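Probable Rab-related GTPase (Acanthamoeba polyphaga mimivirus, PDB 5XC5) binds GTP and magnesium as a Rab-family small GTPase of a giant virus and may take part in protein transport. Local coordinates at residues G15-F27 with S150-G162. The protein carries 1 engineered substitution. Sequence-based numbering, arbitrary orientation. Where two conformers were deposited one is given.
Sequences GVGKSSIVHQFLF and SSFESDTVNNLFG. With MG (magnesium ion), chain C; GTP (guanosine-5'-triphosphate), chain B.
Phe25 and Phe161 stack face to face in the tightly packed part of this contact. Their ring centroids are 3.8 Å apart and the planes are tilted by 11°. Ile21 CG2 meets the edge of the Phe161 ring at CE2, 3.9 Å away. Val157 points from helix 154-169 at helix 18-26; the two segments cross nearly at right angles. Its CG1 lies anti to the backbone N (chi1 172°), which carries it to Phe25 CB at 3.7 Å. Ile59 of strand 54-61 touches both phenylalanine side chains. This is the Ras-like P-loop GTPase fold: the P-loop helix packs on the C-terminal helix, and the loop before that helix reaches the guanine. There Ser151 OG donates to GTP N7 (2.6 Å), and Ser151 N donates to GTP O6. Ser151 CB also presses closely on Ser20 CB, while Ser20 OG donates to GTP O1A. Gln24 NE2 donates to Ser151 O at 2.8 Å. The bond is nearly straight (167°) and lies in both the amide and carbonyl planes. The solvent side is sparser. Exposed Ser154 brings its CB to Gln24 OE1, at 3.8 Å. A water donates to Phe152 O and accepts weakly from Gln24 NE2. Exposed Phe152 lays one ring face over the guanine.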
# COMPACT_ATOMS: atom_id res chain seq x y z
N GLY A 15 6.72 -2.59 9.78
CA GLY A 15 5.92 -2.07 10.86
C GLY A 15 4.92 -1.01 10.48
O GLY A 15 4.18 -0.55 11.35
N VAL A 16 4.85 -0.62 9.20
CA VAL A 16 3.98 0.49 8.80
C VAL A 16 2.51 0.10 8.73
O VAL A 16 1.66 1.00 8.67
CB VAL A 16 4.44 1.14 7.48
CG1 VAL A 16 5.85 1.70 7.61
CG2 VAL A 16 4.34 0.16 6.32
N GLY A 17 2.20 -1.19 8.74
CA GLY A 17 0.84 -1.67 8.70
C GLY A 17 0.35 -2.28 7.38
O GLY A 17 -0.87 -2.40 7.21
N LYS A 18 1.25 -2.69 6.49
CA LYS A 18 0.83 -3.31 5.23
C LYS A 18 -0.06 -4.53 5.48
O LYS A 18 -1.15 -4.65 4.90
CB LYS A 18 2.05 -3.72 4.41
CG LYS A 18 2.95 -2.54 4.02
CD LYS A 18 4.18 -3.02 3.24
CE LYS A 18 5.05 -3.99 4.05
NZ LYS A 18 5.72 -3.38 5.24
N SER A 19 0.39 -5.46 6.33
CA SER A 19 -0.38 -6.68 6.55
C SER A 19 -1.69 -6.39 7.26
O SER A 19 -2.72 -7.01 6.95
CB SER A 19 0.44 -7.70 7.33
OG SER A 19 1.62 -8.05 6.63
N SER A 20 -1.68 -5.44 8.19
CA SER A 20 -2.91 -5.06 8.88
C SER A 20 -3.93 -4.48 7.90
O SER A 20 -5.12 -4.82 7.97
CB SER A 20 -2.58 -4.05 9.98
OG SER A 20 -1.74 -4.65 10.95
N ILE A 21 -3.48 -3.65 6.96
CA ILE A 21 -4.36 -3.11 5.93
C ILE A 21 -4.95 -4.23 5.08
O ILE A 21 -6.16 -4.27 4.84
CB ILE A 21 -3.59 -2.08 5.08
CG1 ILE A 21 -3.45 -0.76 5.85
CG2 ILE A 21 -4.29 -1.85 3.76
CD1 ILE A 21 -2.41 0.18 5.25
N VAL A 22 -4.10 -5.16 4.62
CA VAL A 22 -4.62 -6.22 3.75
C VAL A 22 -5.62 -7.10 4.49
O VAL A 22 -6.67 -7.46 3.93
CB VAL A 22 -3.44 -7.09 3.29
CG1 VAL A 22 -3.93 -8.46 2.82
CG2 VAL A 22 -2.64 -6.41 2.23
N HIS A 23 -5.33 -7.45 5.74
CA HIS A 23 -6.26 -8.28 6.50
C HIS A 23 -7.59 -7.57 6.70
O HIS A 23 -8.65 -8.19 6.62
CB HIS A 23 -5.67 -8.64 7.87
CG HIS A 23 -4.52 -9.61 7.82
ND1 HIS A 23 -3.72 -9.79 6.71
CD2 HIS A 23 -4.04 -10.46 8.76
CE1 HIS A 23 -2.80 -10.70 6.97
NE2 HIS A 23 -2.98 -11.12 8.21
N GLN A 24 -7.54 -6.26 6.94
CA GLN A 24 -8.78 -5.50 7.10
C GLN A 24 -9.58 -5.49 5.81
O GLN A 24 -10.80 -5.67 5.82
CB GLN A 24 -8.43 -4.08 7.55
CG GLN A 24 -9.63 -3.19 7.85
CD GLN A 24 -10.39 -3.63 9.09
OE1 GLN A 24 -11.39 -4.32 9.00
NE2 GLN A 24 -9.90 -3.22 10.26
N PHE A 25 -8.91 -5.31 4.67
CA PHE A 25 -9.59 -5.36 3.38
C PHE A 25 -10.23 -6.72 3.14
O PHE A 25 -11.34 -6.81 2.58
CB PHE A 25 -8.61 -5.02 2.25
CG PHE A 25 -9.19 -5.13 0.87
CD1 PHE A 25 -10.21 -4.28 0.45
CD2 PHE A 25 -8.72 -6.08 -0.02
CE1 PHE A 25 -10.75 -4.38 -0.83
CE2 PHE A 25 -9.24 -6.19 -1.29
CZ PHE A 25 -10.26 -5.34 -1.69
N LEU A 26 -9.56 -7.79 3.55
CA LEU A 26 -10.09 -9.14 3.34
C LEU A 26 -11.16 -9.53 4.36
O LEU A 26 -12.09 -10.26 4.00
CB LEU A 26 -8.95 -10.15 3.38
CG LEU A 26 -7.83 -9.98 2.37
CD1 LEU A 26 -6.66 -10.87 2.75
CD2 LEU A 26 -8.31 -10.29 0.97
N PHE A 27 -11.05 -9.08 5.61
CA PHE A 27 -11.91 -9.60 6.67
C PHE A 27 -12.59 -8.47 7.44
O PHE A 27 -12.01 -7.41 7.68
CB PHE A 27 -11.11 -10.47 7.65
CG PHE A 27 -10.14 -11.39 6.97
CD1 PHE A 27 -10.57 -12.31 6.02
CD2 PHE A 27 -8.78 -11.33 7.25
CE1 PHE A 27 -9.68 -13.15 5.38
CE2 PHE A 27 -7.88 -12.17 6.61
CZ PHE A 27 -8.33 -13.08 5.68
N SER A 150 -6.06 4.32 8.53
CA SER A 150 -5.72 3.55 9.71
C SER A 150 -6.20 2.13 9.47
O SER A 150 -7.35 1.93 9.09
CB SER A 150 -6.43 4.10 10.95
OG SER A 150 -6.27 3.21 12.05
N SER A 151 -5.31 1.15 9.69
CA SER A 151 -5.66 -0.25 9.51
C SER A 151 -6.87 -0.65 10.33
O SER A 151 -7.61 -1.56 9.95
CB SER A 151 -4.50 -1.15 9.93
OG SER A 151 -3.26 -0.77 9.33
N PHE A 152 -7.07 0.00 11.47
CA PHE A 152 -8.13 -0.35 12.41
C PHE A 152 -9.46 0.29 12.05
O PHE A 152 -10.47 -0.01 12.70
CB PHE A 152 -7.73 0.06 13.83
CG PHE A 152 -6.38 -0.45 14.25
CD1 PHE A 152 -5.93 -1.68 13.80
CD2 PHE A 152 -5.55 0.31 15.06
CE1 PHE A 152 -4.68 -2.16 14.17
CE2 PHE A 152 -4.30 -0.17 15.44
CZ PHE A 152 -3.87 -1.40 14.99
N GLU A 153 -9.50 1.14 11.03
CA GLU A 153 -10.72 1.80 10.59
C GLU A 153 -11.05 1.31 9.19
O GLU A 153 -10.47 1.79 8.20
CB GLU A 153 -10.56 3.32 10.64
CG GLU A 153 -11.84 4.08 10.25
CD GLU A 153 -13.09 3.42 10.81
OE1 GLU A 153 -13.26 3.43 12.05
OE2 GLU A 153 -13.89 2.88 10.02
N SER A 154 -11.99 0.38 9.09
CA SER A 154 -12.31 -0.24 7.81
C SER A 154 -12.75 0.79 6.77
O SER A 154 -12.55 0.57 5.58
CB SER A 154 -13.39 -1.30 8.00
OG SER A 154 -14.59 -0.69 8.41
N ASP A 155 -13.37 1.90 7.19
CA ASP A 155 -13.79 2.90 6.22
C ASP A 155 -12.60 3.46 5.45
O ASP A 155 -12.70 3.74 4.25
CB ASP A 155 -14.57 4.02 6.91
CG ASP A 155 -15.94 3.59 7.38
OD1 ASP A 155 -16.31 2.41 7.19
OD2 ASP A 155 -16.64 4.43 7.96
N THR A 156 -11.45 3.60 6.12
CA THR A 156 -10.29 4.12 5.40
C THR A 156 -9.65 3.07 4.50
O THR A 156 -9.09 3.41 3.46
CB THR A 156 -9.23 4.67 6.36
OG1 THR A 156 -8.53 3.60 7.00
CG2 THR A 156 -9.85 5.61 7.40
N VAL A 157 -9.76 1.79 4.86
CA VAL A 157 -9.21 0.73 4.03
C VAL A 157 -10.09 0.50 2.81
O VAL A 157 -9.60 0.35 1.68
CB VAL A 157 -9.02 -0.54 4.87
CG1 VAL A 157 -8.63 -1.72 4.00
CG2 VAL A 157 -7.99 -0.30 5.97
N ASN A 158 -11.41 0.52 3.00
CA ASN A 158 -12.31 0.46 1.86
C ASN A 158 -12.05 1.60 0.89
O ASN A 158 -12.07 1.41 -0.34
CB ASN A 158 -13.75 0.49 2.36
CG ASN A 158 -14.76 0.57 1.25
OD1 ASN A 158 -15.33 1.62 0.99
ND2 ASN A 158 -14.99 -0.56 0.58
N ASN A 159 -11.78 2.79 1.42
CA ASN A 159 -11.54 3.95 0.58
C ASN A 159 -10.26 3.79 -0.23
O ASN A 159 -10.23 4.04 -1.44
CB ASN A 159 -11.49 5.21 1.44
CG ASN A 159 -11.31 6.47 0.62
OD1 ASN A 159 -12.18 6.82 -0.18
ND2 ASN A 159 -10.19 7.14 0.80
N LEU A 160 -9.17 3.38 0.43
CA LEU A 160 -7.90 3.30 -0.29
C LEU A 160 -7.92 2.20 -1.34
O LEU A 160 -7.41 2.38 -2.45
CB LEU A 160 -6.70 3.20 0.67
CG LEU A 160 -6.41 1.88 1.38
CD1 LEU A 160 -5.52 0.95 0.53
CD2 LEU A 160 -5.78 2.08 2.74
N PHE A 161 -8.54 1.05 -1.03
CA PHE A 161 -8.69 0.04 -2.08
C PHE A 161 -9.65 0.50 -3.16
O PHE A 161 -9.47 0.14 -4.33
CB PHE A 161 -9.08 -1.32 -1.52
CG PHE A 161 -7.91 -2.12 -1.08
CD1 PHE A 161 -7.21 -2.89 -1.99
CD2 PHE A 161 -7.47 -2.07 0.23
CE1 PHE A 161 -6.11 -3.62 -1.60
CE2 PHE A 161 -6.37 -2.80 0.63
CZ PHE A 161 -5.68 -3.57 -0.29
N GLY A 162 -10.66 1.30 -2.81
CA GLY A 162 -11.55 1.81 -3.83
C GLY A 162 -10.84 2.67 -4.86
O GLY A 162 -11.13 2.59 -6.05
MG MG C . 3.58 -7.52 7.04
PG GTP B . 6.28 -5.98 7.95
O1G GTP B . 5.54 -7.22 7.50
O2G GTP B . 7.30 -6.28 9.01
O3G GTP B . 6.88 -5.21 6.79
O3B GTP B . 5.25 -4.95 8.72
PB GTP B . 3.78 -4.48 8.22
O1B GTP B . 3.05 -5.62 7.54
O2B GTP B . 3.90 -3.24 7.39
O3A GTP B . 3.05 -3.99 9.57
PA GTP B . 1.97 -4.85 10.44
O1A GTP B . 0.63 -4.92 9.71
O2A GTP B . 2.59 -6.19 10.88
O5' GTP B . 1.77 -3.85 11.71
C5' GTP B . 2.83 -3.55 12.58
C4' GTP B . 2.27 -3.06 13.92
O4' GTP B . 1.62 -1.82 13.68
C3' GTP B . 1.23 -3.99 14.52
O3' GTP B . 1.39 -4.03 15.93
C2' GTP B . -0.08 -3.32 14.18
O2' GTP B . -1.10 -3.61 15.11
C1' GTP B . 0.30 -1.86 14.18
N9 GTP B . -0.59 -1.12 13.26
C8 GTP B . -0.95 -1.47 11.99
N7 GTP B . -1.78 -0.52 11.49
C5 GTP B . -1.95 0.42 12.45
C6 GTP B . -2.68 1.61 12.49
O6 GTP B . -3.37 2.02 11.54
N1 GTP B . -2.63 2.33 13.65
C2 GTP B . -1.88 1.94 14.74
N2 GTP B . -1.89 2.71 15.83
N3 GTP B . -1.15 0.78 14.71
C4 GTP B . -1.20 0.05 13.57
O HOH W 1 -12.09 -2.69 4.69
O HOH W 2 -10.89 -3.06 13.51
O HOH W 3 3.79 -6.87 5.01
O HOH W 4 3.19 -8.09 9.01